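Local coordinates for uncharacterized protein (Helicobacter pylori, PDB 4O5J) that probably binds sialylated carbohydrates on host surfaces, as the N-terminal extracellular adhesion domain of the outer membrane adhesin SabA, at residues A45-S50 with A379-A384; Q52-I57 with R369-L374; C142-T147 with A208-A213. All coordinates share one frame; numbering follows the deposited sequence.

Contact 1: A45-S50 with A379-A384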
loop_
_atom_site.group_PDB
_atom_site.type_symbol
_atom_site.label_atom_id
_atom_site.label_comp_id
_atom_site.label_asym_id
_atom_site.label_seq_id
_atom_site.Cartn_x
_atom_site.Cartn_y
_atom_site.Cartn_z
ATOM N N ALA A 45 -1.508 13.176 35.902
ATOM C CA ALA A 45 -0.126 13.013 35.425
ATOM C C ALA A 45 -0.066 13.125 33.889
ATOM O O ALA A 45 0.851 13.735 33.358
ATOM C CB ALA A 45 0.479 11.675 35.880
ATOM N N SER A 46 -1.001 12.512 33.174
ATOM C CA SER A 46 -0.864 12.477 31.703
ATOM C C SER A 46 -1.291 13.857 31.123
ATOM O O SER A 46 -0.643 14.361 30.218
ATOM C CB SER A 46 -1.572 11.304 31.032
ATOM O OG SER A 46 -2.910 11.576 31.079
ATOM N N LEU A 47 -2.343 14.447 31.688
ATOM C CA LEU A 47 -2.701 15.808 31.378
ATOM C C LEU A 47 -1.483 16.722 31.621
ATOM O O LEU A 47 -1.098 17.518 30.758
ATOM C CB LEU A 47 -3.885 16.258 32.217
ATOM C CG LEU A 47 -5.171 15.660 31.702
ATOM C CD1 LEU A 47 -6.302 15.980 32.636
ATOM C CD2 LEU A 47 -5.408 16.219 30.333
ATOM N N LYS A 48 -0.829 16.559 32.752
ATOM C CA LYS A 48 0.332 17.385 33.076
ATOM C C LYS A 48 1.412 17.216 31.974
ATOM O O LYS A 48 1.984 18.190 31.474
ATOM C CB LYS A 48 0.886 16.978 34.484
ATOM C CG LYS A 48 2.010 17.828 34.995
ATOM C CD LYS A 48 2.445 17.523 36.438
ATOM C CE LYS A 48 1.452 17.892 37.555
ATOM N NZ LYS A 48 2.142 17.985 38.907
ATOM N N GLN A 49 1.719 15.978 31.635
ATOM C CA GLN A 49 2.715 15.706 30.616
ATOM C C GLN A 49 2.330 16.357 29.271
ATOM O O GLN A 49 3.179 16.962 28.589
ATOM C CB GLN A 49 2.916 14.201 30.438
ATOM C CG GLN A 49 4.093 13.903 29.522
ATOM C CD GLN A 49 5.399 14.508 30.051
ATOM O OE1 GLN A 49 5.810 14.232 31.153
ATOM N NE2 GLN A 49 6.057 15.301 29.264
ATOM N N SER A 50 1.059 16.229 28.900
ATOM C CA SER A 50 0.585 16.732 27.631
ATOM C C SER A 50 0.721 18.247 27.579
ATOM O O SER A 50 1.190 18.809 26.579
ATOM C CB SER A 50 -0.881 16.354 27.416
ATOM O OG SER A 50 -0.981 14.994 27.073
ATOM N N ALA A 379 -8.015 23.064 31.155
ATOM C CA ALA A 379 -9.298 23.067 31.907
ATOM C C ALA A 379 -9.553 21.699 32.557
ATOM O O ALA A 379 -10.073 21.595 33.647
ATOM C CB ALA A 379 -10.469 23.471 31.018
ATOM N N GLU A 380 -9.155 20.641 31.888
ATOM C CA GLU A 380 -9.510 19.316 32.359
ATOM C C GLU A 380 -8.661 18.921 33.597
ATOM O O GLU A 380 -9.173 18.322 34.531
ATOM C CB GLU A 380 -9.288 18.348 31.243
ATOM C CG GLU A 380 -10.182 17.154 31.282
ATOM C CD GLU A 380 -9.957 16.311 30.039
ATOM O OE1 GLU A 380 -10.293 15.115 30.045
ATOM O OE2 GLU A 380 -9.418 16.842 29.038
ATOM N N ILE A 381 -7.381 19.301 33.601
ATOM C CA ILE A 381 -6.497 18.994 34.678
ATOM C C ILE A 381 -6.982 19.646 35.974
ATOM O O ILE A 381 -6.836 19.042 37.057
ATOM C CB ILE A 381 -5.048 19.412 34.381
ATOM C CG1 ILE A 381 -4.090 18.684 35.354
ATOM C CG2 ILE A 381 -4.884 20.949 34.497
ATOM C CD1 ILE A 381 -2.650 18.611 34.888
ATOM N N VAL A 382 -7.554 20.848 35.903
ATOM C CA VAL A 382 -8.092 21.468 37.124
ATOM C C VAL A 382 -9.227 20.598 37.708
ATOM O O VAL A 382 -9.310 20.399 38.935
ATOM C CB VAL A 382 -8.597 22.895 36.871
ATOM C CG1 VAL A 382 -9.394 23.455 38.068
ATOM C CG2 VAL A 382 -7.417 23.798 36.553
ATOM N N THR A 383 -10.095 20.067 36.849
ATOM C CA THR A 383 -11.169 19.183 37.314
ATOM C C THR A 383 -10.660 17.863 37.899
ATOM O O THR A 383 -11.151 17.376 38.910
ATOM C CB THR A 383 -12.097 18.865 36.170
ATOM O OG1 THR A 383 -12.785 20.053 35.892
ATOM C CG2 THR A 383 -13.092 17.843 36.509
ATOM N N ALA A 384 -9.661 17.291 37.259
ATOM C CA ALA A 384 -9.160 16.000 37.656
ATOM C C ALA A 384 -8.372 16.147 38.967
ATOM O O ALA A 384 -8.436 15.289 39.841
ATOM C CB ALA A 384 -8.298 15.409 36.550
#
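Lys-48 N is the polar atom most closely approached across this pair of segments, and what meets it is a methyl group: Ile-381 CD1 lies 3.5 Å from Lys-48 N. No hydrogen bond crosses, and the contact belongs to a two-helix antiparallel stem in which the short axes of 45-50 and 379-384 approach to 9.5 Å with their directions 154° apart. Ile-381 reaches over because CG1 stands anti to the backbone N (chi1 -163°) and the chain continues extended, which carries CD1 onto the backbone of Lys-48 and within 3.8 Å of Leu-47 CB. Leu-47 answers from the other helix: its CD1 rests against the backbone, 3.6 Å from Ile-381 N, and also touches Glu-380 CB at 4.1 Å. Each large aliphatic side chain is thus laid against the opposite helix's main chain. Val-44 and Ile-51 extend this apolar face along helix 29-54, packing against Ala-384 and Ile-381 respectively; their three- and four-residue spacing about Leu-47 resembles that of a coiled coil. At the margin, Lys-48 contributes only the base of its side chain, with CB 3.9 Å from Ile-381 CD1, while its chain bends away at the bond from CG to CD.

Contact 2: Q52-I57 with R369-L374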
loop_
_atom_site.group_PDB
_atom_site.type_symbol
_atom_site.label_atom_id
_atom_site.label_comp_id
_atom_site.label_asym_id
_atom_site.label_seq_id
_atom_site.Cartn_x
_atom_site.Cartn_y
_atom_site.Cartn_z
ATOM N N GLN A 52 2.689 20.058 29.399
ATOM C CA GLN A 52 4.096 20.395 29.359
ATOM C C GLN A 52 4.651 20.204 27.910
ATOM O O GLN A 52 5.426 21.023 27.420
ATOM C CB GLN A 52 4.828 19.571 30.408
ATOM C CG GLN A 52 6.309 19.729 30.339
ATOM C CD GLN A 52 7.026 18.649 31.095
ATOM O OE1 GLN A 52 6.815 18.473 32.326
ATOM N NE2 GLN A 52 7.896 17.899 30.373
ATOM N N ASN A 53 4.209 19.153 27.237
ATOM C CA ASN A 53 4.641 18.894 25.860
ATOM C C ASN A 53 4.263 20.053 24.939
ATOM O O ASN A 53 5.097 20.513 24.170
ATOM C CB ASN A 53 4.038 17.618 25.329
ATOM C CG ASN A 53 4.681 16.384 25.934
ATOM O OD1 ASN A 53 5.657 16.483 26.667
ATOM N ND2 ASN A 53 4.133 15.221 25.631
ATOM N N ALA A 54 3.028 20.557 25.067
ATOM C CA ALA A 54 2.543 21.609 24.199
ATOM C C ALA A 54 3.351 22.860 24.456
ATOM O O ALA A 54 3.651 23.577 23.534
ATOM C CB ALA A 54 1.068 21.883 24.418
ATOM N N ASN A 55 3.747 23.090 25.701
ATOM C CA ASN A 55 4.586 24.235 26.032
ATOM C C ASN A 55 6.087 24.088 25.752
ATOM O O ASN A 55 6.863 25.007 26.037
ATOM C CB ASN A 55 4.361 24.617 27.496
ATOM C CG ASN A 55 2.998 25.163 27.699
ATOM O OD1 ASN A 55 2.455 25.761 26.841
ATOM N ND2 ASN A 55 2.437 24.917 28.773
ATOM N N ASN A 56 6.484 22.934 25.232
ATOM C CA ASN A 56 7.875 22.632 24.985
ATOM C C ASN A 56 8.237 22.935 23.532
ATOM O O ASN A 56 8.152 22.070 22.659
ATOM C CB ASN A 56 8.136 21.159 25.291
ATOM C CG ASN A 56 9.589 20.820 25.192
ATOM O OD1 ASN A 56 10.385 21.513 24.548
ATOM N ND2 ASN A 56 9.955 19.757 25.838
ATOM N N ILE A 57 8.676 24.168 23.300
ATOM C CA ILE A 57 8.882 24.693 21.949
ATOM C C ILE A 57 9.881 23.871 21.155
ATOM O O ILE A 57 9.699 23.570 19.967
ATOM C CB ILE A 57 9.303 26.194 21.991
ATOM C CG1 ILE A 57 9.297 26.727 20.582
ATOM C CG2 ILE A 57 10.692 26.400 22.628
ATOM C CD1 ILE A 57 8.011 26.388 19.872
ATOM N N ARG A 369 -1.125 16.336 18.900
ATOM C CA ARG A 369 -2.390 16.240 19.577
ATOM C C ARG A 369 -2.359 17.102 20.843
ATOM O O ARG A 369 -3.343 17.795 21.173
ATOM C CB ARG A 369 -2.714 14.779 19.897
ATOM C CG ARG A 369 -3.979 14.563 20.737
ATOM C CD ARG A 369 -4.441 13.078 20.698
ATOM N NE ARG A 369 -3.298 12.185 20.716
ATOM C CZ ARG A 369 -3.061 11.216 19.800
ATOM N NH1 ARG A 369 -3.915 10.990 18.777
ATOM N NH2 ARG A 369 -1.971 10.436 19.899
ATOM N N ASP A 370 -1.235 17.087 21.559
ATOM C CA ASP A 370 -1.150 17.885 22.792
ATOM C C ASP A 370 -1.191 19.393 22.479
ATOM O O ASP A 370 -1.814 20.174 23.207
ATOM C CB ASP A 370 0.141 17.575 23.526
ATOM C CG ASP A 370 0.185 16.113 24.092
ATOM O OD1 ASP A 370 -0.896 15.483 24.319
ATOM O OD2 ASP A 370 1.311 15.584 24.330
ATOM N N VAL A 371 -0.492 19.809 21.430
ATOM C CA VAL A 371 -0.538 21.225 20.969
ATOM C C VAL A 371 -1.968 21.575 20.681
ATOM O O VAL A 371 -2.448 22.595 21.121
ATOM C CB VAL A 371 0.359 21.465 19.740
ATOM C CG1 VAL A 371 0.103 22.841 19.075
ATOM C CG2 VAL A 371 1.823 21.315 20.139
ATOM N N TYR A 372 -2.679 20.701 19.986
ATOM C CA TYR A 372 -4.065 20.995 19.683
ATOM C C TYR A 372 -4.990 21.032 20.905
ATOM O O TYR A 372 -5.910 21.831 20.952
ATOM C CB TYR A 372 -4.577 19.988 18.715
ATOM C CG TYR A 372 -6.008 20.200 18.307
ATOM C CD1 TYR A 372 -6.383 21.265 17.485
ATOM C CD2 TYR A 372 -6.994 19.308 18.727
ATOM C CE1 TYR A 372 -7.704 21.423 17.104
ATOM C CE2 TYR A 372 -8.315 19.465 18.368
ATOM C CZ TYR A 372 -8.650 20.491 17.544
ATOM O OH TYR A 372 -9.971 20.615 17.196
ATOM N N ASN A 373 -4.778 20.144 21.864
ATOM C CA ASN A 373 -5.634 20.045 23.032
ATOM C C ASN A 373 -5.223 20.920 24.219
ATOM O O ASN A 373 -5.854 20.846 25.283
ATOM C CB ASN A 373 -5.698 18.592 23.492
ATOM C CG ASN A 373 -6.452 17.753 22.528
ATOM O OD1 ASN A 373 -5.981 16.759 22.088
ATOM N ND2 ASN A 373 -7.616 18.205 22.151
ATOM N N LEU A 374 -4.199 21.754 24.030
ATOM C CA LEU A 374 -3.630 22.497 25.156
ATOM C C LEU A 374 -4.663 23.179 26.002
ATOM O O LEU A 374 -4.761 22.965 27.199
ATOM C CB LEU A 374 -2.671 23.548 24.613
ATOM C CG LEU A 374 -2.035 24.477 25.685
ATOM C CD1 LEU A 374 -1.538 23.573 26.892
ATOM C CD2 LEU A 374 -0.723 25.162 25.114
#
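Asn-53 and Asp-370 meet at a slant, their amide and carboxylate planes 39° apart, and are joined by a hydrogen bond from Asn-53 ND2 to Asp-370 OD2 of 3.1 Å. The bond is fairly straight (158° at the hydrogen), lies close to the amide plane and arrives nearly in line with the C-O bond of the acceptor. Both groups are held at their other ends too: Asn-53 OD1 accepts from Gln-49 NE2, and Asp-370 OD1 pairs with Ser-50 OG, so rotation of either flat group would cost a second bond.

Beside this polar pair Ala-54 points its methyl toward helix 343-396. Its CB sits 3.6 Å from Asp-370 O and 3.9 Å from Val-371 CA, and the small side chain lets the CA atoms of Ala-54 and Val-371 come within 4.5 Å. Here a tight turn joins consecutive helices 29-54 and 57-76: Asn-56 N bonds back to Asn-53 O, while the side chain of Asn-56 caps the next helix through Leu-59 N. Val-371 is also packed against Val-60 and against Ala-284 of helix 281-309, placing the turn where the two-helix stem enters the larger bundle.

Leu-374 lays its branch end over the Ala-54 methyl, CD2 coming to 3.8 Å from Ala-54 CB. The side chain of Asn-55 runs across it at about a right angle, Asn-55 OD1 lying 3.7 Å from Leu-374 CD2.

Contact 3: C142-T147 with A208-A213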
loop_
_atom_site.group_PDB
_atom_site.type_symbol
_atom_site.label_atom_id
_atom_site.label_comp_id
_atom_site.label_asym_id
_atom_site.label_seq_id
_atom_site.Cartn_x
_atom_site.Cartn_y
_atom_site.Cartn_z
ATOM N N CYS A 142 -13.004 -21.073 -20.499
ATOM C CA CYS A 142 -11.577 -20.711 -20.514
ATOM C C CYS A 142 -11.124 -20.030 -21.826
ATOM O O CYS A 142 -9.926 -19.935 -22.086
ATOM C CB CYS A 142 -10.677 -21.898 -20.229
ATOM S SG CYS A 142 -11.070 -22.632 -18.587
ATOM N N ALA A 143 -12.069 -19.582 -22.655
ATOM C CA ALA A 143 -11.713 -18.880 -23.872
ATOM C C ALA A 143 -11.951 -17.390 -23.740
ATOM O O ALA A 143 -12.757 -16.943 -22.916
ATOM C CB ALA A 143 -12.456 -19.459 -25.064
ATOM N N MET A 144 -11.251 -16.601 -24.552
ATOM C CA MET A 144 -11.445 -15.135 -24.530
ATOM C C MET A 144 -11.544 -14.593 -25.973
ATOM O O MET A 144 -10.810 -15.026 -26.862
ATOM C CB MET A 144 -10.298 -14.462 -23.814
ATOM C CG MET A 144 -10.486 -12.995 -23.640
ATOM S SD MET A 144 -9.020 -12.223 -22.938
ATOM C CE MET A 144 -8.881 -13.073 -21.297
ATOM N N ASP A 145 -12.464 -13.666 -26.185
ATOM C CA ASP A 145 -12.620 -12.969 -27.465
ATOM C C ASP A 145 -11.332 -12.159 -27.771
ATOM O O ASP A 145 -10.739 -11.501 -26.877
ATOM C CB ASP A 145 -13.852 -12.052 -27.378
ATOM C CG ASP A 145 -13.940 -11.147 -28.505
ATOM O OD1 ASP A 145 -14.815 -11.380 -29.350
ATOM O OD2 ASP A 145 -13.113 -10.199 -28.572
ATOM N N GLN A 146 -10.889 -12.225 -29.034
ATOM C CA GLN A 146 -9.659 -11.527 -29.462
ATOM C C GLN A 146 -9.697 -10.010 -29.173
ATOM O O GLN A 146 -8.686 -9.423 -28.785
ATOM C CB GLN A 146 -9.420 -11.752 -30.932
ATOM C CG GLN A 146 -8.090 -11.228 -31.415
ATOM C CD GLN A 146 -7.820 -11.641 -32.851
ATOM O OE1 GLN A 146 -8.605 -12.361 -33.457
ATOM N NE2 GLN A 146 -6.700 -11.189 -33.395
ATOM N N THR A 147 -10.852 -9.394 -29.310
ATOM C CA THR A 147 -10.961 -7.941 -29.090
ATOM C C THR A 147 -10.760 -7.629 -27.607
ATOM O O THR A 147 -10.126 -6.627 -27.252
ATOM C CB THR A 147 -12.313 -7.428 -29.493
ATOM O OG1 THR A 147 -12.509 -7.771 -30.843
ATOM C CG2 THR A 147 -12.414 -5.933 -29.328
ATOM N N ALA A 208 -10.918 -8.793 -14.083
ATOM C CA ALA A 208 -11.940 -9.223 -13.122
ATOM C C ALA A 208 -13.269 -9.383 -13.825
ATOM O O ALA A 208 -14.032 -10.268 -13.501
ATOM C CB ALA A 208 -12.061 -8.229 -11.977
ATOM N N ASN A 209 -13.567 -8.523 -14.788
ATOM C CA ASN A 209 -14.901 -8.483 -15.419
ATOM C C ASN A 209 -15.019 -9.430 -16.570
ATOM O O ASN A 209 -16.079 -9.638 -17.053
ATOM C CB ASN A 209 -15.224 -7.093 -15.919
ATOM C CG ASN A 209 -15.585 -6.220 -14.788
ATOM O OD1 ASN A 209 -16.551 -6.518 -14.104
ATOM N ND2 ASN A 209 -14.732 -5.249 -14.462
ATOM N N THR A 210 -13.920 -10.020 -17.016
ATOM C CA THR A 210 -13.985 -10.909 -18.135
ATOM C C THR A 210 -14.193 -12.334 -17.637
ATOM O O THR A 210 -13.322 -12.880 -16.924
ATOM C CB THR A 210 -12.674 -10.843 -18.921
ATOM O OG1 THR A 210 -12.500 -9.502 -19.350
ATOM C CG2 THR A 210 -12.736 -11.768 -20.118
ATOM N N LYS A 211 -15.330 -12.939 -17.996
ATOM C CA LYS A 211 -15.678 -14.281 -17.520
ATOM C C LYS A 211 -14.880 -15.354 -18.246
ATOM O O LYS A 211 -15.421 -16.211 -18.914
ATOM C CB LYS A 211 -17.153 -14.516 -17.635
ATOM C CG LYS A 211 -17.884 -13.660 -16.674
ATOM C CD LYS A 211 -18.517 -14.567 -15.653
ATOM C CE LYS A 211 -19.385 -15.673 -16.306
ATOM N NZ LYS A 211 -20.245 -16.421 -15.328
ATOM N N THR A 212 -13.579 -15.283 -18.109
ATOM C CA THR A 212 -12.668 -16.245 -18.669
ATOM C C THR A 212 -11.847 -16.811 -17.511
ATOM O O THR A 212 -11.190 -16.051 -16.781
ATOM C CB THR A 212 -11.713 -15.552 -19.669
ATOM O OG1 THR A 212 -12.511 -15.169 -20.837
ATOM C CG2 THR A 212 -10.634 -16.533 -20.152
ATOM N N ALA A 213 -11.850 -18.127 -17.353
ATOM C CA ALA A 213 -11.099 -18.749 -16.228
ATOM C C ALA A 213 -9.653 -18.940 -16.597
ATOM O O ALA A 213 -9.338 -19.156 -17.773
ATOM C CB ALA A 213 -11.769 -20.088 -15.872
#
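With chi1 at -70°, Thr-212 places OG1 anti to its carbonyl carbon and CG2 anti to its backbone N; this turns the hydroxyl to the carbonyl of Ala-143 and the methyl toward Cys-142. Thr-212 OG1 donates to Ala-143 O at 2.7 Å; the angle at the carbonyl oxygen is 133°, and the donor stands well above the carbonyl plane. The methyl branch packs nearby, Thr-212 CG2 lying 3.9 Å from Cys-142 C. Met-144 bends at its last torsion (chi3 -62°), and its chain crosses Thr-212 at about a right angle, bringing Met-144 CE to 4.0 Å from Thr-212 CG2 and 4.2 Å from Thr-210 CG2.

The strand in this contact, 143-144, pairs in parallel with 109-110 through backbone bonds to Phe-109. Facing it, the chain leaving helix 193-209 makes an inverse gamma turn centred on Lys-211, closed by Thr-212 N bonding to Thr-210 O at 2.7 Å. Asn-141 ties the two segments from outside: its OD1 accepts from Ala-143 N and its ND2 donates to Lys-211 O. At the far end Cys-142, held by its disulfide to Cys-136, sets SG 3.8 Å from Ala-213 CB, and Thr-234 touches both residues.

Overall arrangement
Contacts 1 and 2 join the same two helices, 29-54 and 343-396, at neighbouring levels, centres 12 Å apart, and a serine of one bonds the aspartate of the other. Both are partly buried. No hydrogen bond crosses contact 1, which rests on aliphatic carbons, whereas contact 2, at the turn between helices 29-54 and 57-76, adds an amide-carboxylate bond to its aliphatic packing. Contact 3 lies on the other side of the chain's centre, its centre about 63 Å from that of contact 1. It is the buried one, formed by a short strand and a loop, and its one hydrogen bond across the segments runs from a hydroxyl to a main-chain carbonyl, near a disulfide.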